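Local coordinates for Serine/threonine-protein kinase-like protein ACR4 (Arabidopsis thaliana, PDB 7A0J) that acts as a plasma-membrane receptor kinase that controls formative cell divisions in root meristems in response to the CLE40 peptide, here represented by its extracellular beta-propeller domain, at residues 47-52 and 61-66. Numbering follows the deposited sequence.
Sequences QFIGLT and LLMLSH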
loop_
_atom_site.group_PDB
_atom_site.type_symbol
_atom_site.label_atom_id
_atom_site.label_comp_id
_atom_site.label_asym_id
_atom_site.label_seq_id
_atom_site.Cartn_x
_atom_site.Cartn_y
_atom_site.Cartn_z
ATOM N N GLN A 47 12.835 -12.851 5.336
ATOM C CA GLN A 47 11.519 -12.713 6.013
ATOM C C GLN A 47 11.105 -11.237 6.003
ATOM O O GLN A 47 11.992 -10.368 6.123
ATOM C CB GLN A 47 11.589 -13.288 7.427
ATOM C CG GLN A 47 11.795 -14.797 7.443
ATOM C CD GLN A 47 12.212 -15.312 8.797
ATOM O OE1 GLN A 47 11.492 -16.072 9.442
ATOM N NE2 GLN A 47 13.386 -14.895 9.243
ATOM N N PHE A 48 9.804 -10.983 5.839
ATOM C CA PHE A 48 9.193 -9.633 5.746
ATOM C C PHE A 48 8.001 -9.546 6.702
ATOM O O PHE A 48 7.340 -10.573 6.943
ATOM C CB PHE A 48 8.757 -9.340 4.310
ATOM C CG PHE A 48 9.883 -9.306 3.309
ATOM C CD1 PHE A 48 10.292 -10.463 2.661
ATOM C CD2 PHE A 48 10.537 -8.119 3.018
ATOM C CE1 PHE A 48 11.328 -10.429 1.740
ATOM C CE2 PHE A 48 11.572 -8.087 2.096
ATOM C CZ PHE A 48 11.968 -9.243 1.461
ATOM N N ILE A 49 7.734 -8.345 7.219
ATOM C CA ILE A 49 6.560 -8.055 8.097
ATOM C C ILE A 49 5.517 -7.252 7.309
ATOM O O ILE A 49 4.388 -7.127 7.805
ATOM C CB ILE A 49 6.994 -7.365 9.409
ATOM C CG1 ILE A 49 7.834 -6.104 9.180
ATOM C CG2 ILE A 49 7.717 -8.360 10.303
ATOM C CD1 ILE A 49 8.359 -5.479 10.455
ATOM N N GLY A 50 5.860 -6.774 6.107
ATOM C CA GLY A 50 4.939 -6.024 5.234
ATOM C C GLY A 50 5.468 -5.898 3.816
ATOM O O GLY A 50 6.697 -5.992 3.632
ATOM N N LEU A 51 4.566 -5.695 2.851
ATOM C CA LEU A 51 4.885 -5.557 1.403
ATOM C C LEU A 51 4.169 -4.327 0.833
ATOM O O LEU A 51 3.088 -3.970 1.347
ATOM C CB LEU A 51 4.449 -6.826 0.667
ATOM C CG LEU A 51 5.142 -8.120 1.095
ATOM C CD1 LEU A 51 4.403 -9.333 0.548
ATOM C CD2 LEU A 51 6.595 -8.135 0.649
ATOM N N THR A 52 4.761 -3.715 -0.197
ATOM C CA THR A 52 4.192 -2.579 -0.970
ATOM C C THR A 52 4.849 -2.560 -2.355
ATOM O O THR A 52 6.088 -2.690 -2.420
ATOM C CB THR A 52 4.352 -1.260 -0.203
ATOM O OG1 THR A 52 3.699 -0.230 -0.943
ATOM C CG2 THR A 52 5.796 -0.878 0.045
ATOM N N LEU A 61 9.271 -4.576 4.120
ATOM C CA LEU A 61 9.995 -4.254 5.375
ATOM C C LEU A 61 10.585 -5.557 5.923
ATOM O O LEU A 61 9.794 -6.444 6.294
ATOM C CB LEU A 61 9.024 -3.604 6.366
ATOM C CG LEU A 61 9.632 -3.152 7.693
ATOM C CD1 LEU A 61 10.836 -2.250 7.466
ATOM C CD2 LEU A 61 8.590 -2.446 8.547
ATOM N N LEU A 62 11.918 -5.676 5.927
ATOM C CA LEU A 62 12.656 -6.874 6.416
ATOM C C LEU A 62 12.370 -7.067 7.909
ATOM O O LEU A 62 12.420 -6.071 8.653
ATOM C CB LEU A 62 14.156 -6.694 6.160
ATOM C CG LEU A 62 14.600 -6.808 4.702
ATOM C CD1 LEU A 62 16.027 -6.308 4.528
ATOM C CD2 LEU A 62 14.472 -8.241 4.206
ATOM N N MET A 63 12.093 -8.307 8.318
ATOM C CA MET A 63 11.659 -8.667 9.695
ATOM C C MET A 63 12.812 -8.460 10.687
ATOM O O MET A 63 12.533 -8.020 11.816
ATOM C CB MET A 63 11.195 -10.125 9.754
ATOM C CG MET A 63 10.544 -10.503 11.069
ATOM S SD MET A 63 9.891 -12.187 11.039
ATOM C CE MET A 63 11.408 -13.125 11.216
ATOM N N LEU A 64 14.051 -8.764 10.287
ATOM C CA LEU A 64 15.236 -8.760 11.191
ATOM C C LEU A 64 15.868 -7.363 11.233
ATOM O O LEU A 64 15.996 -6.816 12.344
ATOM C CB LEU A 64 16.237 -9.819 10.717
ATOM C CG LEU A 64 15.718 -11.258 10.706
ATOM C CD1 LEU A 64 16.788 -12.219 10.212
ATOM C CD2 LEU A 64 15.227 -11.677 12.085
ATOM N N SER A 65 16.241 -6.807 10.077
ATOM C CA SER A 65 16.991 -5.527 9.953
ATOM C C SER A 65 16.042 -4.321 10.030
ATOM O O SER A 65 16.531 -3.216 10.334
ATOM C CB SER A 65 17.799 -5.498 8.686
ATOM O OG SER A 65 16.954 -5.408 7.549
ATOM N N HIS A 66 14.749 -4.519 9.752
ATOM C CA HIS A 66 13.696 -3.465 9.750
ATOM C C HIS A 66 14.042 -2.380 8.720
ATOM O O HIS A 66 13.729 -1.200 8.972
ATOM C CB HIS A 66 13.494 -2.895 11.165
ATOM C CG HIS A 66 12.989 -3.896 12.151
ATOM N ND1 HIS A 66 13.477 -3.975 13.441
ATOM C CD2 HIS A 66 12.045 -4.856 12.044
ATOM C CE1 HIS A 66 12.853 -4.939 14.087
ATOM N NE2 HIS A 66 11.970 -5.496 13.251
HETATM O O HOH W 1 14.501 -10.455 7.493
#
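F48 and L62 form a non-hydrogen-bonded antiparallel pair, CA atoms 4.5 Å apart, flanked by backbone bonds from M63 N to Q47 O and from I49 N to L61 O. The second is nearly straight, with I49 N 3.0 Å from L61 O. The chain turns a corner at I49, and L61 N then bonds to G50 O at 3.0 Å, while G50 N is buried without a partner. Q47 O also accepts a bond from a water, which in turn takes a long one from L64 N, bridging the start of the turn to 47-52.

The side chains of F48 and L62 lie side by side and point the same way, with CD2 of L62 3.6 Å from CE2 of the ring. Beyond L62, the ring packs on V29 and Y69 and meets W71 with the planes at about 45°. Cutting F48 back to an alanine would probably open a gap beside L62 CD2 and cost W71 its contact with this ring. I49 covers L61 and M63 with separate branches. With CG1 between the backbone N and the carbonyl carbon (chi1 54°), CD1 comes to 3.6 Å from L61 CD2, whereas CG2 meets M63 CG at 3.6 Å. M63, bent at its last torsion (chi3 76°), brings CE to 3.8 Å from Q47 CB.

This is the outward end of the hairpin of 48-53 and 57-62, part of the antiparallel sheet 48-53, 57-62 and 68-72, in the second of seven repeats of the propeller. Main-chain bonds set the register, and the side-chain contacts among F48, I49, L61, L62 and M63 are apolar packing, with no salt bridge between the two segments.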